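Local coordinates for ABC transporter periplasmic peptide-binding protein (Pseudoalteromonas, PDB 4QFL), which binds dipeptides, here Ala-Phe, as a periplasmic binding protein and probably hands them to an ABC transporter for uptake, at residues Q29-C34 / C262-H267; V237-L242 / A530-K535; V314-I319 / S398-I403; E346-M351 / M493-L498. All coordinates share one frame; numbering follows the deposited sequence.

Contact 1: residues Q29-C34 / C262-H267; sequences QGLVYC and CDVTAH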
# COMPACT_ATOMS: atom_id res chain seq x y z
N GLN A 29 -24.82 -14.29 12.13
CA GLN A 29 -25.02 -13.12 11.27
C GLN A 29 -23.80 -12.82 10.39
O GLN A 29 -22.71 -13.38 10.58
CB GLN A 29 -25.41 -11.88 12.10
CG GLN A 29 -26.89 -11.48 12.01
CD GLN A 29 -27.33 -11.21 10.58
OE1 GLN A 29 -26.61 -10.59 9.80
NE2 GLN A 29 -28.52 -11.69 10.22
N GLY A 30 -24.01 -11.94 9.43
CA GLY A 30 -22.98 -11.59 8.49
C GLY A 30 -22.59 -10.14 8.60
O GLY A 30 -23.19 -9.38 9.35
N LEU A 31 -21.55 -9.76 7.87
CA LEU A 31 -21.12 -8.39 7.81
C LEU A 31 -21.02 -8.04 6.34
O LEU A 31 -20.58 -8.85 5.54
CB LEU A 31 -19.76 -8.22 8.49
CG LEU A 31 -19.20 -6.80 8.60
CD1 LEU A 31 -18.16 -6.72 9.69
CD2 LEU A 31 -18.60 -6.34 7.28
N VAL A 32 -21.47 -6.84 5.99
CA VAL A 32 -21.34 -6.30 4.63
C VAL A 32 -20.45 -5.05 4.63
O VAL A 32 -20.75 -4.05 5.27
CB VAL A 32 -22.70 -5.98 4.01
CG1 VAL A 32 -22.51 -5.42 2.61
CG2 VAL A 32 -23.57 -7.22 3.97
N TYR A 33 -19.34 -5.15 3.90
CA TYR A 33 -18.31 -4.13 3.83
C TYR A 33 -18.40 -3.45 2.46
O TYR A 33 -18.34 -4.12 1.43
CB TYR A 33 -16.95 -4.82 4.00
CG TYR A 33 -15.73 -3.93 4.02
CD1 TYR A 33 -15.21 -3.39 2.84
CD2 TYR A 33 -15.07 -3.65 5.21
CE1 TYR A 33 -14.07 -2.59 2.85
CE2 TYR A 33 -13.93 -2.85 5.23
CZ TYR A 33 -13.44 -2.33 4.05
OH TYR A 33 -12.31 -1.54 4.07
N CYS A 34 -18.58 -2.13 2.46
CA CYS A 34 -18.62 -1.35 1.22
C CYS A 34 -17.22 -0.98 0.79
O CYS A 34 -16.59 -0.12 1.40
CB CYS A 34 -19.42 -0.06 1.40
SG CYS A 34 -21.12 -0.11 0.75
N CYS A 262 -25.02 -1.47 3.84
CA CYS A 262 -23.64 -1.74 4.23
C CYS A 262 -23.47 -1.53 5.71
O CYS A 262 -24.02 -0.60 6.27
CB CYS A 262 -22.67 -0.81 3.50
SG CYS A 262 -22.09 -1.48 1.93
N ASP A 263 -22.67 -2.40 6.35
CA ASP A 263 -22.38 -2.29 7.77
C ASP A 263 -21.08 -1.54 8.02
O ASP A 263 -20.90 -0.94 9.07
CB ASP A 263 -22.27 -3.68 8.38
CG ASP A 263 -23.51 -4.50 8.13
OD1 ASP A 263 -24.61 -4.01 8.46
OD2 ASP A 263 -23.38 -5.61 7.59
N VAL A 264 -20.18 -1.59 7.05
CA VAL A 264 -18.92 -0.88 7.12
C VAL A 264 -18.63 -0.20 5.79
O VAL A 264 -18.82 -0.79 4.73
CB VAL A 264 -17.74 -1.80 7.47
CG1 VAL A 264 -16.46 -0.99 7.61
CG2 VAL A 264 -18.02 -2.58 8.74
N THR A 265 -18.15 1.03 5.86
CA THR A 265 -17.86 1.83 4.69
C THR A 265 -16.40 2.26 4.63
O THR A 265 -15.93 3.00 5.47
CB THR A 265 -18.75 3.08 4.62
OG1 THR A 265 -20.02 2.71 4.08
CG2 THR A 265 -18.13 4.12 3.71
N ALA A 266 -15.71 1.78 3.61
CA ALA A 266 -14.32 2.13 3.38
C ALA A 266 -14.23 3.58 2.95
O ALA A 266 -15.06 4.07 2.19
CB ALA A 266 -13.73 1.22 2.31
N HIS A 267 -13.20 4.25 3.45
CA HIS A 267 -12.87 5.61 3.03
C HIS A 267 -14.11 6.48 2.84
O HIS A 267 -14.45 6.82 1.71
CB HIS A 267 -12.06 5.58 1.73
CG HIS A 267 -10.83 4.73 1.81
ND1 HIS A 267 -9.63 5.20 2.30
CD2 HIS A 267 -10.61 3.44 1.46
CE1 HIS A 267 -8.73 4.24 2.25
NE2 HIS A 267 -9.30 3.16 1.74
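Cys34 N donates to Val264 O at 2.6 Å, and Ala266 N bonds in turn to Cys34 O at 3.0 Å. This is parallel beta pairing: strands 30-34 and 264-266 run 21° apart in a lobe of this family 5 solute-binding protein. Just upstream Val32 O is gripped twice, by Val264 N at 3.1 Å and by Asp263 N at 2.8 Å. On the other side of that residue, Val32 N finds its acceptor in a side chain: Asp263 OD2 takes it at 2.8 Å through the anti side of the carboxylate. OD2 also has a long, weak ion pair with Lys534.

A disulfide adds a covalent tie from the end of strand 30-34 to Cys262, ahead of strand 264-266: Cys34 SG to Cys262 SG at 2.1 Å with chi3 at 82°. Val32 CG1 packs beside the Cys262 sulfur. On this face the Thr265 hydroxyl bonds to Arg253 O. The opposite face is apolar, with Leu31 CD2 meeting Val264 CG2. Tyr33 holds CG anti to its backbone N (chi1 -177°), which lays the ring obliquely along the neighbouring strand: CD2 sits 3.8 Å from Val264 CG1, and at the far end OH lies 3.6 Å from Ala266 CB.

Contact 2: residues V237-L242 / A530-K535; sequences VALEQL and ANARKK
Leu239 and Arg533 bring the two backbones nearest, with 5.5 Å between their CA atoms, and two waters carry the polar link from one segment to the other. The first water accepts from Ala238 N and donates to Ala530 O, both at 2.8 Å. The second accepts from Leu239 N at 3.2 Å and donates to Ala532 O at 2.6 Å, with a further weak bond to Ala530 O. Two successive N-H groups of the turn thus reach the carbonyls of the tail through solvent.

Leu239 carries most of the packing. Its CG stands beside the backbone N (chi1 -78°), which sends CD1 across to Ala532 CB at 3.7 Å, while CG itself lies against the Ala532 carbonyl. Leu31 backs both residues from strand 30-35. Ala238 points its methyl at the tail, with CB 3.6 Å from Ala532 O and 3.7 Å from Arg533 CB. Beyond this the Arg533 chain bends at chi3, and its NE makes a long, weak ion pair with Glu517. The chain of Lys534 passes Leu239 on the way to its main partner, Gly30 O.

Here the C-terminal tail packs over the turn that leads into strand 241-246. Its residues 533-534 pair weakly, antiparallel, with 516-517, and the modelled end of the chain thereby comes back to the lobe that holds strand 30-35.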
# COMPACT_ATOMS: atom_id res chain seq x y z
N VAL A 237 -13.34 -17.68 15.13
CA VAL A 237 -13.87 -16.59 14.31
C VAL A 237 -15.34 -16.31 14.60
O VAL A 237 -16.17 -17.21 14.65
CB VAL A 237 -13.69 -16.90 12.81
CG1 VAL A 237 -14.26 -15.79 11.96
CG2 VAL A 237 -12.22 -17.11 12.51
N ALA A 238 -15.67 -15.04 14.80
CA ALA A 238 -17.02 -14.65 15.21
C ALA A 238 -18.03 -14.60 14.06
O ALA A 238 -19.08 -15.23 14.12
CB ALA A 238 -16.98 -13.33 15.96
N LEU A 239 -17.71 -13.85 13.01
CA LEU A 239 -18.63 -13.70 11.88
C LEU A 239 -18.84 -15.00 11.08
O LEU A 239 -17.89 -15.74 10.85
CB LEU A 239 -18.14 -12.59 10.94
CG LEU A 239 -18.40 -11.16 11.37
CD1 LEU A 239 -17.53 -10.20 10.58
CD2 LEU A 239 -19.87 -10.84 11.19
N GLU A 240 -20.07 -15.25 10.66
CA GLU A 240 -20.38 -16.42 9.83
C GLU A 240 -20.11 -16.11 8.36
O GLU A 240 -19.59 -16.94 7.60
CB GLU A 240 -21.85 -16.82 9.98
CG GLU A 240 -22.22 -17.37 11.34
CD GLU A 240 -21.64 -18.75 11.58
OE1 GLU A 240 -21.50 -19.51 10.60
OE2 GLU A 240 -21.33 -19.06 12.76
N GLN A 241 -20.49 -14.90 7.97
CA GLN A 241 -20.40 -14.48 6.59
C GLN A 241 -19.83 -13.07 6.50
O GLN A 241 -20.11 -12.22 7.34
CB GLN A 241 -21.78 -14.48 5.94
CG GLN A 241 -22.25 -15.82 5.45
CD GLN A 241 -23.44 -15.68 4.52
OE1 GLN A 241 -23.87 -14.57 4.20
NE2 GLN A 241 -23.99 -16.82 4.07
N LEU A 242 -19.04 -12.86 5.47
CA LEU A 242 -18.46 -11.56 5.16
C LEU A 242 -18.66 -11.33 3.68
O LEU A 242 -18.13 -12.08 2.86
CB LEU A 242 -16.97 -11.58 5.44
CG LEU A 242 -16.40 -10.62 6.49
CD1 LEU A 242 -14.87 -10.73 6.46
CD2 LEU A 242 -16.87 -9.20 6.22
N ALA A 530 -10.47 -9.69 10.90
CA ALA A 530 -10.20 -10.95 11.58
C ALA A 530 -10.94 -11.08 12.91
O ALA A 530 -11.36 -12.18 13.29
CB ALA A 530 -8.70 -11.12 11.80
N ASN A 531 -11.09 -9.97 13.63
CA ASN A 531 -11.75 -9.99 14.94
C ASN A 531 -13.11 -9.31 14.95
O ASN A 531 -13.70 -9.09 16.01
CB ASN A 531 -10.86 -9.37 16.01
CG ASN A 531 -9.66 -10.22 16.33
OD1 ASN A 531 -9.77 -11.23 17.03
ND2 ASN A 531 -8.51 -9.82 15.82
N ALA A 532 -13.61 -8.98 13.77
CA ALA A 532 -14.91 -8.32 13.65
C ALA A 532 -16.04 -9.21 14.16
O ALA A 532 -15.98 -10.44 14.07
CB ALA A 532 -15.16 -7.93 12.21
N ARG A 533 -17.08 -8.56 14.69
CA ARG A 533 -18.31 -9.24 15.11
C ARG A 533 -19.46 -8.24 15.14
O ARG A 533 -19.24 -7.03 15.15
CB ARG A 533 -18.15 -9.88 16.48
CG ARG A 533 -17.43 -9.01 17.50
CD ARG A 533 -17.52 -9.61 18.88
NE ARG A 533 -18.87 -9.49 19.43
CZ ARG A 533 -19.60 -10.50 19.89
NH1 ARG A 533 -19.11 -11.74 19.88
NH2 ARG A 533 -20.81 -10.27 20.37
N LYS A 534 -20.70 -8.73 15.16
CA LYS A 534 -21.86 -7.84 15.28
C LYS A 534 -22.59 -7.96 16.61
O LYS A 534 -22.27 -8.81 17.44
CB LYS A 534 -22.81 -8.01 14.08
CG LYS A 534 -22.37 -7.20 12.86
CD LYS A 534 -22.93 -7.72 11.54
CE LYS A 534 -24.37 -7.30 11.34
NZ LYS A 534 -24.88 -7.65 9.98
N LYS A 535 -23.58 -7.09 16.82
CA LYS A 535 -24.34 -7.03 18.06
C LYS A 535 -23.49 -6.43 19.18
O LYS A 535 -23.42 -5.21 19.33
CB LYS A 535 -24.88 -8.42 18.44
CG LYS A 535 -25.40 -8.56 19.88
CD LYS A 535 -24.28 -9.02 20.83
CE LYS A 535 -24.20 -8.14 22.07
NZ LYS A 535 -22.97 -8.44 22.85
O HOH W 1 -13.37 -13.48 14.78
O HOH W 2 -14.82 -12.48 13.05

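Contact 3: residues V314-I319 / S398-I403; sequences VHAIDI and SDLRKI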
# COMPACT_ATOMS: atom_id res chain seq x y z
N VAL A 314 5.41 24.07 -8.47
CA VAL A 314 5.11 23.89 -7.06
C VAL A 314 4.75 25.20 -6.36
O VAL A 314 3.83 25.24 -5.54
CB VAL A 314 6.27 23.21 -6.32
CG1 VAL A 314 6.08 23.32 -4.82
CG2 VAL A 314 6.40 21.75 -6.73
N HIS A 315 5.48 26.27 -6.68
CA HIS A 315 5.27 27.57 -6.03
C HIS A 315 3.90 28.19 -6.35
O HIS A 315 3.47 29.13 -5.69
CB HIS A 315 6.39 28.55 -6.39
CG HIS A 315 7.67 28.32 -5.64
ND1 HIS A 315 7.74 28.28 -4.26
CD2 HIS A 315 8.94 28.14 -6.07
CE1 HIS A 315 8.98 28.07 -3.88
NE2 HIS A 315 9.74 27.98 -4.96
N ALA A 316 3.23 27.65 -7.36
CA ALA A 316 1.95 28.19 -7.79
C ALA A 316 0.79 27.62 -6.99
O ALA A 316 -0.36 28.04 -7.16
CB ALA A 316 1.75 27.91 -9.26
N ILE A 317 1.08 26.65 -6.12
CA ILE A 317 0.02 25.86 -5.50
C ILE A 317 -0.38 26.35 -4.11
O ILE A 317 0.44 26.38 -3.20
CB ILE A 317 0.38 24.37 -5.44
CG1 ILE A 317 0.81 23.90 -6.82
CG2 ILE A 317 -0.81 23.55 -4.96
CD1 ILE A 317 -0.24 24.13 -7.89
N ASP A 318 -1.64 26.72 -3.97
CA ASP A 318 -2.16 27.19 -2.70
C ASP A 318 -2.39 26.01 -1.78
O ASP A 318 -3.49 25.47 -1.73
CB ASP A 318 -3.48 27.93 -2.91
CG ASP A 318 -3.89 28.75 -1.69
OD1 ASP A 318 -3.35 28.52 -0.59
OD2 ASP A 318 -4.77 29.64 -1.84
N ILE A 319 -1.35 25.62 -1.05
CA ILE A 319 -1.43 24.44 -0.21
C ILE A 319 -2.43 24.63 0.93
O ILE A 319 -3.09 23.69 1.36
CB ILE A 319 -0.05 24.05 0.37
CG1 ILE A 319 0.85 23.55 -0.75
CG2 ILE A 319 -0.18 22.93 1.38
CD1 ILE A 319 0.25 22.39 -1.51
N SER A 398 -7.05 25.81 -11.25
CA SER A 398 -7.23 27.24 -11.05
C SER A 398 -5.92 27.95 -10.69
O SER A 398 -5.60 29.00 -11.26
CB SER A 398 -8.27 27.49 -9.96
OG SER A 398 -8.12 28.79 -9.40
N ASP A 399 -5.17 27.39 -9.75
CA ASP A 399 -3.92 28.02 -9.32
C ASP A 399 -2.93 28.20 -10.46
O ASP A 399 -2.30 29.26 -10.57
CB ASP A 399 -3.24 27.20 -8.21
CG ASP A 399 -3.87 27.41 -6.86
OD1 ASP A 399 -4.64 28.38 -6.70
OD2 ASP A 399 -3.59 26.60 -5.95
N LEU A 400 -2.77 27.17 -11.30
CA LEU A 400 -1.75 27.16 -12.35
C LEU A 400 -2.14 28.01 -13.55
O LEU A 400 -1.28 28.62 -14.18
CB LEU A 400 -1.46 25.73 -12.80
CG LEU A 400 -0.65 24.89 -11.82
CD1 LEU A 400 -0.77 23.41 -12.14
CD2 LEU A 400 0.80 25.32 -11.80
N ARG A 401 -3.43 28.02 -13.87
CA ARG A 401 -3.93 28.89 -14.91
C ARG A 401 -3.43 30.32 -14.70
O ARG A 401 -3.21 31.07 -15.66
CB ARG A 401 -5.47 28.87 -14.94
CG ARG A 401 -6.09 29.68 -16.07
CD ARG A 401 -7.61 29.75 -15.95
NE ARG A 401 -8.21 30.58 -16.99
CZ ARG A 401 -8.87 30.09 -18.05
NH1 ARG A 401 -9.02 28.78 -18.21
NH2 ARG A 401 -9.39 30.92 -18.95
N LYS A 402 -3.24 30.69 -13.43
CA LYS A 402 -2.90 32.07 -13.07
C LYS A 402 -1.46 32.47 -13.41
O LYS A 402 -1.16 33.65 -13.62
CB LYS A 402 -3.21 32.34 -11.60
CG LYS A 402 -4.70 32.34 -11.28
CD LYS A 402 -4.95 32.61 -9.81
CE LYS A 402 -6.42 32.48 -9.48
NZ LYS A 402 -6.67 32.62 -8.02
N ILE A 403 -0.57 31.49 -13.45
CA ILE A 403 0.77 31.72 -13.95
C ILE A 403 0.83 31.29 -15.41
O ILE A 403 1.90 31.31 -16.02
CB ILE A 403 1.82 30.96 -13.17
CG1 ILE A 403 1.56 29.46 -13.24
CG2 ILE A 403 1.84 31.43 -11.74
CD1 ILE A 403 2.71 28.62 -12.74
O HOH W 3 -1.20 30.62 -8.63
O HOH W 4 -4.86 25.43 -3.90
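Asp318, the N-cap of helix 319-325 and the centre of an inverse gamma turn, gives its own backbone N-H to Asp399 OD2 on helix 389-401. The bond is 2.8 Å long and nearly straight at 169°, yet it comes from above the carboxylate, 49° out of its plane. While Asp399 holds the N-cap residue, Asp318 OD1 caps Lys321 N. A water reinforces the grip, donating to Asp399 OD2 at 2.7 Å and to Asp318 O at 2.6 Å. A second water joins Ala316 O to Asp399 O, beside the close approach of Asp399 CB to Ala316 O.

With an alanine in place of this aspartate, Asp318 N and the first water would lose their common acceptor, and the start of helix 319-325 would probably be held less firmly.

Beside these bonds the contact turns apolar. The Ala316 methyl sits over the notch formed by Leu400 CD2 and Ile403 CD1, 3.7 Å from each. Ile317 CB heads off from the helix, but chi2 at -57° folds CD1 back to within 4.0 Å of Leu400 CG.

The linker between helices 307-314 and 319-325 lies against the C-terminal part of helix 389-401; Trp295 of strand 291-297 touches both Ile317 and Leu400, and Ile403 reaches Leu363 of helix 356-363.

Contact 4: residues E346-M351 / M493-L498; sequences EPQKNM and MIIEQL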
# COMPACT_ATOMS: atom_id res chain seq x y z
N GLU A 346 12.07 14.41 9.38
CA GLU A 346 12.84 15.63 9.55
C GLU A 346 12.26 16.70 8.65
O GLU A 346 12.22 16.53 7.44
CB GLU A 346 14.31 15.38 9.23
CG GLU A 346 15.24 16.49 9.69
CD GLU A 346 15.47 16.52 11.19
OE1 GLU A 346 15.25 15.49 11.89
OE2 GLU A 346 15.88 17.59 11.69
N PRO A 347 11.80 17.80 9.25
CA PRO A 347 11.17 18.89 8.49
C PRO A 347 12.17 19.56 7.57
O PRO A 347 13.30 19.83 7.96
CB PRO A 347 10.70 19.85 9.58
CG PRO A 347 11.56 19.56 10.75
CD PRO A 347 11.92 18.11 10.68
N GLN A 348 11.76 19.81 6.33
CA GLN A 348 12.72 20.26 5.36
C GLN A 348 12.76 21.77 5.30
O GLN A 348 11.75 22.42 5.07
CB GLN A 348 12.43 19.64 3.99
CG GLN A 348 12.69 18.16 3.98
CD GLN A 348 14.06 17.83 4.53
OE1 GLN A 348 14.20 17.04 5.46
NE2 GLN A 348 15.09 18.43 3.95
N LYS A 349 13.95 22.32 5.54
CA LYS A 349 14.12 23.76 5.57
C LYS A 349 13.82 24.37 4.21
O LYS A 349 13.52 25.56 4.12
CB LYS A 349 15.54 24.13 6.01
CG LYS A 349 15.72 25.61 6.34
CD LYS A 349 17.19 26.04 6.20
CE LYS A 349 17.38 27.51 6.58
NZ LYS A 349 16.44 28.42 5.84
N ASN A 350 13.88 23.55 3.16
CA ASN A 350 13.71 24.07 1.80
C ASN A 350 12.36 23.82 1.10
O ASN A 350 12.26 23.95 -0.12
CB ASN A 350 14.85 23.57 0.90
CG ASN A 350 16.14 24.32 1.14
OD1 ASN A 350 16.15 25.37 1.77
ND2 ASN A 350 17.24 23.78 0.63
N MET A 351 11.33 23.48 1.87
CA MET A 351 10.01 23.27 1.28
C MET A 351 9.56 24.52 0.56
O MET A 351 9.74 25.63 1.04
CB MET A 351 8.98 22.86 2.34
CG MET A 351 9.12 21.43 2.84
SD MET A 351 8.62 20.20 1.62
CE MET A 351 6.90 20.59 1.37
N MET A 493 17.09 15.45 -0.42
CA MET A 493 17.28 15.30 -1.85
C MET A 493 15.95 15.36 -2.58
O MET A 493 15.82 15.99 -3.62
CB MET A 493 18.00 13.98 -2.15
CG MET A 493 18.56 13.91 -3.56
SD MET A 493 19.52 12.42 -3.90
CE MET A 493 20.87 12.61 -2.75
N ILE A 494 14.94 14.72 -2.00
CA ILE A 494 13.61 14.72 -2.58
C ILE A 494 13.08 16.15 -2.71
O ILE A 494 12.46 16.50 -3.72
CB ILE A 494 12.67 13.83 -1.76
CG1 ILE A 494 13.11 12.37 -1.90
CG2 ILE A 494 11.24 14.01 -2.21
CD1 ILE A 494 12.39 11.39 -0.96
N ILE A 495 13.35 16.99 -1.71
CA ILE A 495 12.95 18.39 -1.75
C ILE A 495 13.78 19.19 -2.74
O ILE A 495 13.25 20.06 -3.43
CB ILE A 495 13.03 19.06 -0.36
CG1 ILE A 495 11.96 18.49 0.56
CG2 ILE A 495 12.81 20.57 -0.47
CD1 ILE A 495 10.62 18.34 -0.11
N GLU A 496 15.08 18.91 -2.80
CA GLU A 496 15.98 19.60 -3.72
C GLU A 496 15.60 19.28 -5.15
O GLU A 496 15.52 20.17 -5.99
CB GLU A 496 17.43 19.16 -3.51
CG GLU A 496 17.96 19.34 -2.11
CD GLU A 496 18.42 20.76 -1.82
OE1 GLU A 496 19.53 20.92 -1.27
OE2 GLU A 496 17.67 21.72 -2.15
N GLN A 497 15.39 18.00 -5.43
CA GLN A 497 15.19 17.54 -6.79
C GLN A 497 13.73 17.53 -7.21
O GLN A 497 13.41 17.54 -8.39
CB GLN A 497 15.82 16.14 -6.99
CG GLN A 497 17.36 16.12 -6.96
CD GLN A 497 17.98 17.08 -7.99
OE1 GLN A 497 18.83 17.91 -7.64
NE2 GLN A 497 17.55 16.97 -9.24
N LEU A 498 12.84 17.48 -6.22
CA LEU A 498 11.40 17.48 -6.48
C LEU A 498 10.91 16.49 -7.53
O LEU A 498 10.19 16.88 -8.43
CB LEU A 498 10.93 18.87 -6.86
CG LEU A 498 11.11 19.88 -5.74
CD1 LEU A 498 10.72 21.25 -6.23
CD2 LEU A 498 10.29 19.46 -4.51
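Ile495 sets CG1 opposite its carbonyl carbon (chi1 -69°) and turns CD1 on by a chi2 of -44°, a shape that turns CG1, CG2 and CD1 mainly toward Gln348, Asn350 and Met351. CG1 meets the aliphatic part of Gln348, 3.5 Å from CG and 3.6 Å from CB. CG2 lies 3.4 Å from Asn350 O and also touches Asn350 CB. CD1 goes to Met351, whose chain, bent at chi2 and chi3, curls back to it; the two side chains cross at about a right angle. The modelled SD to CD1 distance of 3.2 Å is unusually short, and its exact geometry is doubtful.

The surface that receives Ile495 is a type I beta turn, Gln348 to Met351, closed by a weak bond from Met351 N to Gln348 O. Opposite it is the last turn of helix 480-497, where Leu498 N still bonds to Ile494 O before Leu498 leaves the helix with positive phi.

An alanine in place of Ile495 would probably open a gap under the turn and leave the Met351 sulfur free to swing.

At the solvent-facing side, Asn350 ND2 gives a weak hydrogen bond to Glu496 OE2 at 3.5 Å, amide and carboxylate planes 44° apart. Strand 500-513 adds Pro502 and Tyr501, touching Ile495 and Met351 respectively. Glu346 OE1 reaches Lys484 NZ, further up helix 480-497, in a salt bridge.

How the contacts relate
Contacts 1 and 2 form one neighbourhood, centres 11 Å apart: Lys534 NZ lies 2.5 Å from Gly30 O, and Leu31 N 2.9 Å from Gln241 O, where strands 30-35 and 241-246 run side by side. Contacts 3 and 4 make a second pair, centres about 19 Å apart and not touching, both against strand 500-513, whose Tyr501 meets Val314 and Met351. The pairs stand far from each other, with contacts 2 and 3 about 48 Å apart between centres, on opposite sides of the chain's centre. Contact 1 approaches the dipeptide: the Ala266 side chain is about 11 Å from the bound phenylalanine, and His267 touches Arg383 of its pocket.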